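Local atomic coordinates of chromosome partition protein Smc (Pyrococcus furiosus, PDB entry 3NWC), a protein that dimerizes through its hinge domain, the part modelled here, binds DNA with it, and is probably required for chromosome condensation and partitioning. Residues A[114-117]-A[123-126]; A[128-133]-A[157-162]. One frame throughout, in Å; residues are numbered along the deposited sequence.

The two contacts follow one another along the hinge-domain chain. Interaction 1 closes on helix 121-128, and interaction 2 opens at L128, the last residue of that helix, before the chain runs into strand 131-134. Their centres lie about 16 Å apart, yet they touch: I114 CD1 meets L128 CD1 at 3.8 Å, so the isoleucine that packs on V124 also reaches the next turn of the helix. Interaction 1 is largely apolar, and interaction 2 is a single charged pair. Both lie near the second subunit: F126, beside interaction 1 in the helix, packs on S160 of the second subunit, whose equivalent in this chain lies in the 157-162 loop of interaction 2.

Interaction 1 (A[114-117]-A[123-126]); sequences IEYD and AVKF
V124 sets its two methyls over one face of the Y116 ring: CG1 stands above the middle of that face, 3.9 Å from the ring centroid and only 13° off the ring normal, a CH-pi contact. The second methyl, CG2, is displaced toward the root of the ring and touches Y116 CG at 3.9 Å, with CD2 equally near. Two methyls on one face therefore span the ring from its attachment point to its centre. The tyrosine reaches this position because CG sits between its own backbone N and carbonyl carbon (chi1 55°), which swings the ring across toward the helix. I114 and V124 meet tip to tip, CD1 of the isoleucine 3.6 Å from V124 CG1, so that one methyl is shared between an isoleucine tip and an aromatic face. The contact lays the short strand 114-115, paired antiparallel with strand 45-46, against the helix that follows it, 121-128; five residues, the last two already helical, join the two segments within the SMC hinge. In the same helix, E121 also touches the Y116 side chain and L128 touches I114. At the far end of the tyrosine, K125 crosses the ring direction at about a right angle. In the conformer modelled here, one of two, the lysine chain bends at its last torsion (chi4 -60°), and CE and NZ both stand about 3.8 Å from Y116 OH, a loose and tentative approach on the partly exposed side of a contact whose V124 and I114 are buried.

Interaction 2 (A[128-133]-A[157-162]); sequences LGDTVI and YERSGA
R159 reaches from a beta turn to the carboxylate of D130, a salt bridge between two loops of the mixed five-stranded sheet in the SMC hinge domain. The arginine belongs to the type I turn E158 to G161, which links strands 156-157 and 163-165; D130 lies in another type I turn, L128 to T131, leading from helix 121-128 into strand 131-134. CB of R159 is directed toward the aspartate. With CG anti to the backbone N (chi1 -169°), the chain then runs extended through CG and CD to NE and carries its outer half across the acid at a slant. The first atom to meet D130 is CD, 3.6 Å from OD2. Beyond NE the guanidinium presents an edge, and OD2 lies near its plane, although the carboxylate itself is turned 34° from it. NH1 donates to OD2 at 3.3 Å, a fairly straight but weak bond, and the same nitrogen is 4.0 Å from D130 CB. D130 is buried while the arginine is exposed. The side chains of K100 and R148 also touch D130, a basic setting that may favour the carboxylate. E158 makes a salt bridge to R62 of the second subunit and the S160 backbone hydrogen-bonds to that subunit, placing the turn at the dimer interface. Within it, S160 forms an ST turn, its OG accepting from A162 N at 3.2 Å.

Interaction 1 (A[114-117]-A[123-126])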
loop_
_atom_site.group_PDB
_atom_site.type_symbol
_atom_site.label_atom_id
_atom_site.label_comp_id
_atom_site.label_asym_id
_atom_site.label_seq_id
_atom_site.Cartn_x
_atom_site.Cartn_y
_atom_site.Cartn_z
ATOM N N ILE A 114 -11.968 -16.161 7.759
ATOM C CA ILE A 114 -11.888 -15.162 8.815
ATOM C C ILE A 114 -13.245 -14.952 9.477
ATOM O O ILE A 114 -14.297 -15.306 8.927
ATOM C CB ILE A 114 -11.391 -13.798 8.280
ATOM C CG1 ILE A 114 -12.330 -13.288 7.185
ATOM C CG2 ILE A 114 -9.930 -13.894 7.792
ATOM C CD1 ILE A 114 -12.031 -11.876 6.707
ATOM N N GLU A 115 -13.202 -14.378 10.670
ATOM C CA GLU A 115 -14.387 -13.999 11.414
ATOM C C GLU A 115 -14.320 -12.523 11.723
ATOM O O GLU A 115 -13.243 -11.972 11.982
ATOM C CB GLU A 115 -14.498 -14.792 12.725
ATOM C CG GLU A 115 -14.771 -16.254 12.519
ATOM C CD GLU A 115 -14.979 -17.008 13.814
ATOM O OE1 GLU A 115 -14.749 -16.422 14.890
ATOM O OE2 GLU A 115 -15.377 -18.190 13.748
ATOM N N TYR A 116 -15.472 -11.872 11.674
ATOM C CA TYR A 116 -15.535 -10.435 11.879
ATOM C C TYR A 116 -16.974 -10.088 12.189
ATOM O O TYR A 116 -17.877 -10.870 11.895
ATOM C CB TYR A 116 -15.060 -9.689 10.622
ATOM C CG TYR A 116 -15.820 -10.084 9.385
ATOM C CD1 TYR A 116 -15.413 -11.160 8.616
ATOM C CD2 TYR A 116 -16.960 -9.389 8.994
ATOM C CE1 TYR A 116 -16.121 -11.541 7.493
ATOM C CE2 TYR A 116 -17.670 -9.765 7.882
ATOM C CZ TYR A 116 -17.247 -10.837 7.129
ATOM O OH TYR A 116 -17.960 -11.204 6.003
ATOM N N ASP A 117 -17.176 -8.931 12.808
ATOM C CA ASP A 117 -18.515 -8.473 13.145
ATOM C C ASP A 117 -19.238 -8.067 11.861
ATOM O O ASP A 117 -18.682 -7.345 11.043
ATOM C CB ASP A 117 -18.407 -7.284 14.095
ATOM C CG ASP A 117 -19.755 -6.796 14.585
ATOM O OD1 ASP A 117 -20.784 -7.181 13.995
ATOM O OD2 ASP A 117 -19.780 -6.020 15.563
ATOM N N ALA A 123 -16.252 -2.931 5.148
ATOM C CA ALA A 123 -14.823 -2.660 5.273
ATOM C C ALA A 123 -14.008 -3.921 5.071
ATOM O O ALA A 123 -12.974 -3.892 4.413
ATOM C CB ALA A 123 -14.516 -2.046 6.619
ATOM N N VAL A 124 -14.480 -5.036 5.627
ATOM C CA VAL A 124 -13.775 -6.303 5.461
ATOM C C VAL A 124 -13.809 -6.789 4.018
ATOM O O VAL A 124 -12.803 -7.261 3.479
ATOM C CB VAL A 124 -14.361 -7.384 6.396
ATOM C CG1 VAL A 124 -13.763 -8.745 6.066
ATOM C CG2 VAL A 124 -14.084 -7.005 7.828
ATOM N N LYS A 125 -14.966 -6.662 3.374
ATOM C CA LYS A 125 -15.094 -7.108 1.993
ATOM C C LYS A 125 -14.380 -6.163 1.029
ATOM O O LYS A 125 -13.931 -6.579 -0.036
ATOM C CB LYS A 125 -16.563 -7.289 1.613
ATOM C CG LYS A 125 -17.198 -8.493 2.282
ATOM C CD LYS A 125 -18.709 -8.501 2.091
ATOM C CE LYS A 125 -19.339 -9.687 2.806
ATOM N NZ LYS A 125 -18.808 -10.980 2.282
ATOM N N PHE A 126 -14.273 -4.895 1.403
ATOM C CA PHE A 126 -13.430 -3.989 0.627
ATOM C C PHE A 126 -11.981 -4.502 0.615
ATOM O O PHE A 126 -11.325 -4.511 -0.421
ATOM C CB PHE A 126 -13.475 -2.565 1.183
ATOM C CG PHE A 126 -12.208 -1.796 0.937
ATOM C CD1 PHE A 126 -11.937 -1.267 -0.317
ATOM C CD2 PHE A 126 -11.280 -1.645 1.942
ATOM C CE1 PHE A 126 -10.761 -0.587 -0.546
ATOM C CE2 PHE A 126 -10.112 -0.967 1.718
ATOM C CZ PHE A 126 -9.857 -0.434 0.474
#

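Interaction 2 (A[128-133]-A[157-162])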
loop_
_atom_site.group_PDB
_atom_site.type_symbol
_atom_site.label_atom_id
_atom_site.label_comp_id
_atom_site.label_asym_id
_atom_site.label_seq_id
_atom_site.Cartn_x
_atom_site.Cartn_y
_atom_site.Cartn_z
ATOM N N LEU A 128 -10.759 -7.690 1.505
ATOM C CA LEU A 128 -10.512 -9.099 1.228
ATOM C C LEU A 128 -11.572 -9.756 0.356
ATOM O O LEU A 128 -11.454 -10.930 0.038
ATOM C CB LEU A 128 -10.419 -9.868 2.548
ATOM C CG LEU A 128 -9.166 -9.522 3.373
ATOM C CD1 LEU A 128 -9.283 -10.126 4.766
ATOM C CD2 LEU A 128 -7.936 -10.064 2.657
ATOM N N GLY A 129 -12.583 -8.986 -0.028
ATOM C CA GLY A 129 -13.766 -9.529 -0.701
ATOM C C GLY A 129 -13.583 -10.166 -2.063
ATOM O O GLY A 129 -14.392 -10.999 -2.469
ATOM N N ASP A 130 -12.540 -9.785 -2.791
ATOM C CA ASP A 130 -12.276 -10.464 -4.047
ATOM C C ASP A 130 -10.970 -11.240 -4.031
ATOM O O ASP A 130 -10.483 -11.653 -5.074
ATOM C CB ASP A 130 -12.381 -9.505 -5.250
ATOM C CG ASP A 130 -11.245 -8.488 -5.318
ATOM O OD1 ASP A 130 -10.483 -8.321 -4.343
ATOM O OD2 ASP A 130 -11.121 -7.832 -6.372
ATOM N N THR A 131 -10.429 -11.474 -2.833
ATOM C CA THR A 131 -9.225 -12.287 -2.716
ATOM C C THR A 131 -9.530 -13.779 -2.635
ATOM O O THR A 131 -10.345 -14.217 -1.838
ATOM C CB THR A 131 -8.358 -11.888 -1.493
ATOM O OG1 THR A 131 -8.048 -10.500 -1.585
ATOM C CG2 THR A 131 -7.059 -12.677 -1.475
ATOM N N VAL A 132 -8.816 -14.542 -3.448
ATOM C CA VAL A 132 -8.876 -15.984 -3.412
ATOM C C VAL A 132 -7.543 -16.572 -2.998
ATOM O O VAL A 132 -6.474 -16.093 -3.398
ATOM C CB VAL A 132 -9.304 -16.521 -4.807
ATOM C CG1 VAL A 132 -9.352 -18.028 -4.812
ATOM C CG2 VAL A 132 -10.646 -15.924 -5.196
ATOM N N ILE A 133 -7.610 -17.609 -2.166
ATOM C CA ILE A 133 -6.422 -18.315 -1.715
ATOM C C ILE A 133 -6.210 -19.519 -2.619
ATOM O O ILE A 133 -7.129 -20.319 -2.838
ATOM C CB ILE A 133 -6.581 -18.784 -0.264
ATOM C CG1 ILE A 133 -6.935 -17.596 0.641
ATOM C CG2 ILE A 133 -5.320 -19.491 0.214
ATOM C CD1 ILE A 133 -7.298 -17.988 2.067
ATOM N N TYR A 157 -1.057 -11.631 -5.847
ATOM C CA TYR A 157 -1.409 -11.262 -7.205
ATOM C C TYR A 157 -2.588 -10.304 -7.119
ATOM O O TYR A 157 -3.711 -10.712 -6.825
ATOM C CB TYR A 157 -1.828 -12.504 -7.995
ATOM C CG TYR A 157 -0.718 -13.507 -8.193
ATOM C CD1 TYR A 157 -0.067 -13.620 -9.413
ATOM C CD2 TYR A 157 -0.311 -14.335 -7.154
ATOM C CE1 TYR A 157 0.956 -14.525 -9.595
ATOM C CE2 TYR A 157 0.709 -15.247 -7.329
ATOM C CZ TYR A 157 1.336 -15.342 -8.550
ATOM O OH TYR A 157 2.355 -16.251 -8.724
ATOM N N GLU A 158 -2.336 -9.024 -7.342
ATOM C CA GLU A 158 -3.422 -8.061 -7.297
ATOM C C GLU A 158 -4.261 -8.262 -8.550
ATOM O O GLU A 158 -3.782 -8.802 -9.544
ATOM C CB GLU A 158 -2.874 -6.636 -7.160
ATOM C CG GLU A 158 -2.143 -6.415 -5.832
ATOM C CD GLU A 158 -1.538 -5.030 -5.700
ATOM O OE1 GLU A 158 -2.306 -4.054 -5.579
ATOM O OE2 GLU A 158 -0.292 -4.922 -5.706
ATOM N N ARG A 159 -5.528 -7.876 -8.499
ATOM C CA ARG A 159 -6.400 -8.123 -9.643
ATOM C C ARG A 159 -5.903 -7.345 -10.865
ATOM O O ARG A 159 -6.126 -7.748 -12.012
ATOM C CB ARG A 159 -7.842 -7.743 -9.306
ATOM C CG ARG A 159 -8.866 -8.198 -10.337
ATOM C CD ARG A 159 -10.268 -7.920 -9.833
ATOM N NE ARG A 159 -11.307 -8.335 -10.769
ATOM C CZ ARG A 159 -12.535 -8.690 -10.395
ATOM N NH1 ARG A 159 -12.855 -8.691 -9.105
ATOM N NH2 ARG A 159 -13.437 -9.052 -11.301
ATOM N N SER A 160 -5.218 -6.238 -10.585
ATOM C CA SER A 160 -4.635 -5.351 -11.592
ATOM C C SER A 160 -3.591 -6.053 -12.449
ATOM O O SER A 160 -3.327 -5.649 -13.580
ATOM C CB SER A 160 -3.943 -4.185 -10.884
ATOM O OG SER A 160 -2.840 -4.663 -10.108
ATOM N N GLY A 161 -2.965 -7.079 -11.888
ATOM C CA GLY A 161 -1.887 -7.770 -12.568
ATOM C C GLY A 161 -0.539 -7.587 -11.871
ATOM O O GLY A 161 0.454 -8.148 -12.318
ATOM N N ALA A 162 -0.511 -6.805 -10.795
ATOM C CA ALA A 162 0.723 -6.564 -10.024
ATOM C C ALA A 162 1.080 -7.797 -9.199
ATOM O O ALA A 162 0.227 -8.355 -8.503
ATOM C CB ALA A 162 0.553 -5.367 -9.114
#